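Local structure of spindle assembly checkpoint serine/threonine-protein kinase BUB1 (Saccharomyces cerevisiae, 3ESL) at residues A[28-33]-A[74-79]. The protein is a serine/threonine kinase of the spindle assembly checkpoint, which delays anaphase until chromosomes are bioriented on the spindle. Sequence-based numbering, arbitrary orientation.
Sequences DPLDLF and RNDPRF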
loop_
_atom_site.group_PDB
_atom_site.type_symbol
_atom_site.label_atom_id
_atom_site.label_comp_id
_atom_site.label_asym_id
_atom_site.label_seq_id
_atom_site.Cartn_x
_atom_site.Cartn_y
_atom_site.Cartn_z
ATOM N N ASP A 28 9.119 -17.626 -5.020
ATOM C CA ASP A 28 8.173 -16.497 -5.008
ATOM C C ASP A 28 7.212 -16.622 -3.814
ATOM O O ASP A 28 6.025 -16.891 -3.984
ATOM C CB ASP A 28 7.407 -16.481 -6.346
ATOM C CG ASP A 28 6.623 -15.178 -6.601
ATOM O OD1 ASP A 28 6.829 -14.142 -5.936
ATOM O OD2 ASP A 28 5.769 -15.224 -7.504
ATOM N N PRO A 29 7.725 -16.388 -2.593
ATOM C CA PRO A 29 6.869 -16.528 -1.410
ATOM C C PRO A 29 5.661 -15.568 -1.456
ATOM O O PRO A 29 4.593 -15.868 -0.895
ATOM C CB PRO A 29 7.813 -16.180 -0.260
ATOM C CG PRO A 29 8.901 -15.306 -0.910
ATOM C CD PRO A 29 9.090 -15.943 -2.244
ATOM N N LEU A 30 5.810 -14.434 -2.141
ATOM C CA LEU A 30 4.682 -13.496 -2.269
ATOM C C LEU A 30 3.454 -14.181 -2.893
ATOM O O LEU A 30 2.313 -13.899 -2.505
ATOM C CB LEU A 30 5.085 -12.280 -3.114
ATOM C CG LEU A 30 3.994 -11.215 -3.301
ATOM C CD1 LEU A 30 3.481 -10.714 -1.959
ATOM C CD2 LEU A 30 4.553 -10.055 -4.123
ATOM N N ASP A 31 3.686 -15.090 -3.834
ATOM C CA ASP A 31 2.586 -15.776 -4.522
ATOM C C ASP A 31 1.708 -16.576 -3.563
ATOM O O ASP A 31 0.496 -16.594 -3.725
ATOM C CB ASP A 31 3.121 -16.674 -5.635
ATOM C CG ASP A 31 2.025 -17.185 -6.546
ATOM O OD1 ASP A 31 1.289 -16.345 -7.109
ATOM O OD2 ASP A 31 1.908 -18.429 -6.679
ATOM N N LEU A 32 2.314 -17.189 -2.547
ATOM C CA LEU A 32 1.538 -17.986 -1.583
ATOM C C LEU A 32 0.664 -17.053 -0.733
ATOM O O LEU A 32 -0.528 -17.318 -0.544
ATOM C CB LEU A 32 2.454 -18.871 -0.719
ATOM C CG LEU A 32 1.770 -19.640 0.431
ATOM C CD1 LEU A 32 0.659 -20.562 -0.068
ATOM C CD2 LEU A 32 2.822 -20.423 1.246
ATOM N N PHE A 33 1.238 -15.956 -0.239
ATOM C CA PHE A 33 0.434 -14.930 0.426
ATOM C C PHE A 33 -0.703 -14.424 -0.467
ATOM O O PHE A 33 -1.839 -14.261 0.002
ATOM C CB PHE A 33 1.293 -13.726 0.861
ATOM C CG PHE A 33 2.092 -13.962 2.106
ATOM C CD1 PHE A 33 1.462 -14.063 3.354
ATOM C CD2 PHE A 33 3.486 -14.053 2.040
ATOM C CE1 PHE A 33 2.224 -14.250 4.514
ATOM C CE2 PHE A 33 4.255 -14.236 3.188
ATOM C CZ PHE A 33 3.617 -14.337 4.425
ATOM N N ARG A 74 11.127 -4.932 -3.721
ATOM C CA ARG A 74 10.905 -3.491 -3.498
ATOM C C ARG A 74 9.966 -2.844 -4.515
ATOM O O ARG A 74 9.070 -2.075 -4.145
ATOM C CB ARG A 74 12.239 -2.735 -3.505
ATOM C CG ARG A 74 12.920 -2.663 -2.173
ATOM C CD ARG A 74 14.144 -1.767 -2.293
ATOM N NE ARG A 74 14.966 -1.780 -1.084
ATOM C CZ ARG A 74 16.254 -1.442 -1.053
ATOM N NH1 ARG A 74 16.879 -1.073 -2.166
ATOM N NH2 ARG A 74 16.924 -1.483 0.092
ATOM N N ASN A 75 10.182 -3.134 -5.797
ATOM C CA ASN A 75 9.341 -2.565 -6.842
ATOM C C ASN A 75 8.540 -3.608 -7.606
ATOM O O ASN A 75 8.296 -3.461 -8.804
ATOM C CB ASN A 75 10.159 -1.648 -7.760
ATOM C CG ASN A 75 10.538 -0.359 -7.070
ATOM O OD1 ASN A 75 9.668 0.474 -6.766
ATOM N ND2 ASN A 75 11.824 -0.194 -6.790
ATOM N N ASP A 76 8.133 -4.667 -6.894
ATOM C CA ASP A 76 7.211 -5.658 -7.440
ATOM C C ASP A 76 5.806 -5.044 -7.367
ATOM O O ASP A 76 5.333 -4.726 -6.267
ATOM C CB ASP A 76 7.292 -6.950 -6.609
ATOM C CG ASP A 76 6.482 -8.096 -7.205
ATOM O OD1 ASP A 76 5.317 -7.891 -7.594
ATOM O OD2 ASP A 76 7.020 -9.223 -7.298
ATOM N N PRO A 77 5.126 -4.865 -8.516
ATOM C CA PRO A 77 3.822 -4.191 -8.475
ATOM C C PRO A 77 2.792 -4.983 -7.679
ATOM O O PRO A 77 1.858 -4.405 -7.132
ATOM C CB PRO A 77 3.402 -4.123 -9.951
ATOM C CG PRO A 77 4.193 -5.179 -10.632
ATOM C CD PRO A 77 5.494 -5.292 -9.883
ATOM N N ARG A 78 2.948 -6.298 -7.625
ATOM C CA ARG A 78 2.026 -7.105 -6.811
ATOM C C ARG A 78 2.155 -6.763 -5.329
ATOM O O ARG A 78 1.148 -6.670 -4.614
ATOM C CB ARG A 78 2.295 -8.592 -7.002
ATOM C CG ARG A 78 2.215 -9.059 -8.442
ATOM C CD ARG A 78 2.711 -10.508 -8.569
ATOM N NE ARG A 78 4.123 -10.632 -8.177
ATOM C CZ ARG A 78 4.712 -11.781 -7.846
ATOM N NH1 ARG A 78 4.019 -12.916 -7.853
ATOM N NH2 ARG A 78 5.991 -11.797 -7.502
ATOM N N PHE A 79 3.397 -6.587 -4.873
ATOM C CA PHE A 79 3.671 -6.213 -3.489
ATOM C C PHE A 79 3.128 -4.809 -3.191
ATOM O O PHE A 79 2.456 -4.580 -2.177
ATOM C CB PHE A 79 5.173 -6.268 -3.233
ATOM C CG PHE A 79 5.556 -6.147 -1.783
ATOM C CD1 PHE A 79 4.851 -6.830 -0.781
ATOM C CD2 PHE A 79 6.676 -5.398 -1.425
ATOM C CE1 PHE A 79 5.247 -6.715 0.582
ATOM C CE2 PHE A 79 7.065 -5.278 -0.080
ATOM C CZ PHE A 79 6.356 -5.947 0.914
HETATM O O HOH W 1 1.501 -13.893 -8.501
#
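Leu30 and Phe79 have the closest CA atoms across the two segments, 7.5 Å apart, where the first turns of helices 29-47 and 77-90 lie beside each other with no backbone hydrogen bond between them. Arg78 reaches across from helix 77-90 and meets Asp28 end-on: NH1 bonds the syn lone pair of OD2 at 2.9 Å, close to the guanidinium plane, while NH2 reaches OD1, also at 2.9 Å, on the syn side but out of the carboxylate plane. The two flat groups are turned 40° apart, and Asp28 OD1 also bonds the hydroxyl of Tyr73. A bend at chi3 (-62°) brings the guanidinium of Arg78 back side-on to Asp76, its NE 3.0 Å from OD1 and its NH2 2.8 Å from OD2. Asp76 is the N-cap of helix 77-90, and OD1 also accepts a hydrogen bond from the backbone N-H of Arg78, so one carboxylate both caps the helix and holds the arginine. The result is a salt-bridge network at the N-terminal ends of two helices in the all-alpha, TPR-like N-terminal domain of BUB1, with helix 49-67 between them in sequence. A water bonded to Arg78 NH1 and donating to Asp31 OD1 links a third carboxylate, itself beyond salt-bridge distance. A leucine in place of Arg78 would probably leave Asp28 and Asp76 without the charge between them and the water without its link to helix 77-90. Leu30 CD2 lies over one face of the Arg78 guanidinium, offset toward its rim, and touches Phe79 CB at 3.9 Å. The Phe79 side chain crosses that of Leu30 at about a right angle; its ring meets Trp83 edge-to-face, and helix 49-67 adds Cys63 against Leu30 and Leu64 and Ile67 against Phe79.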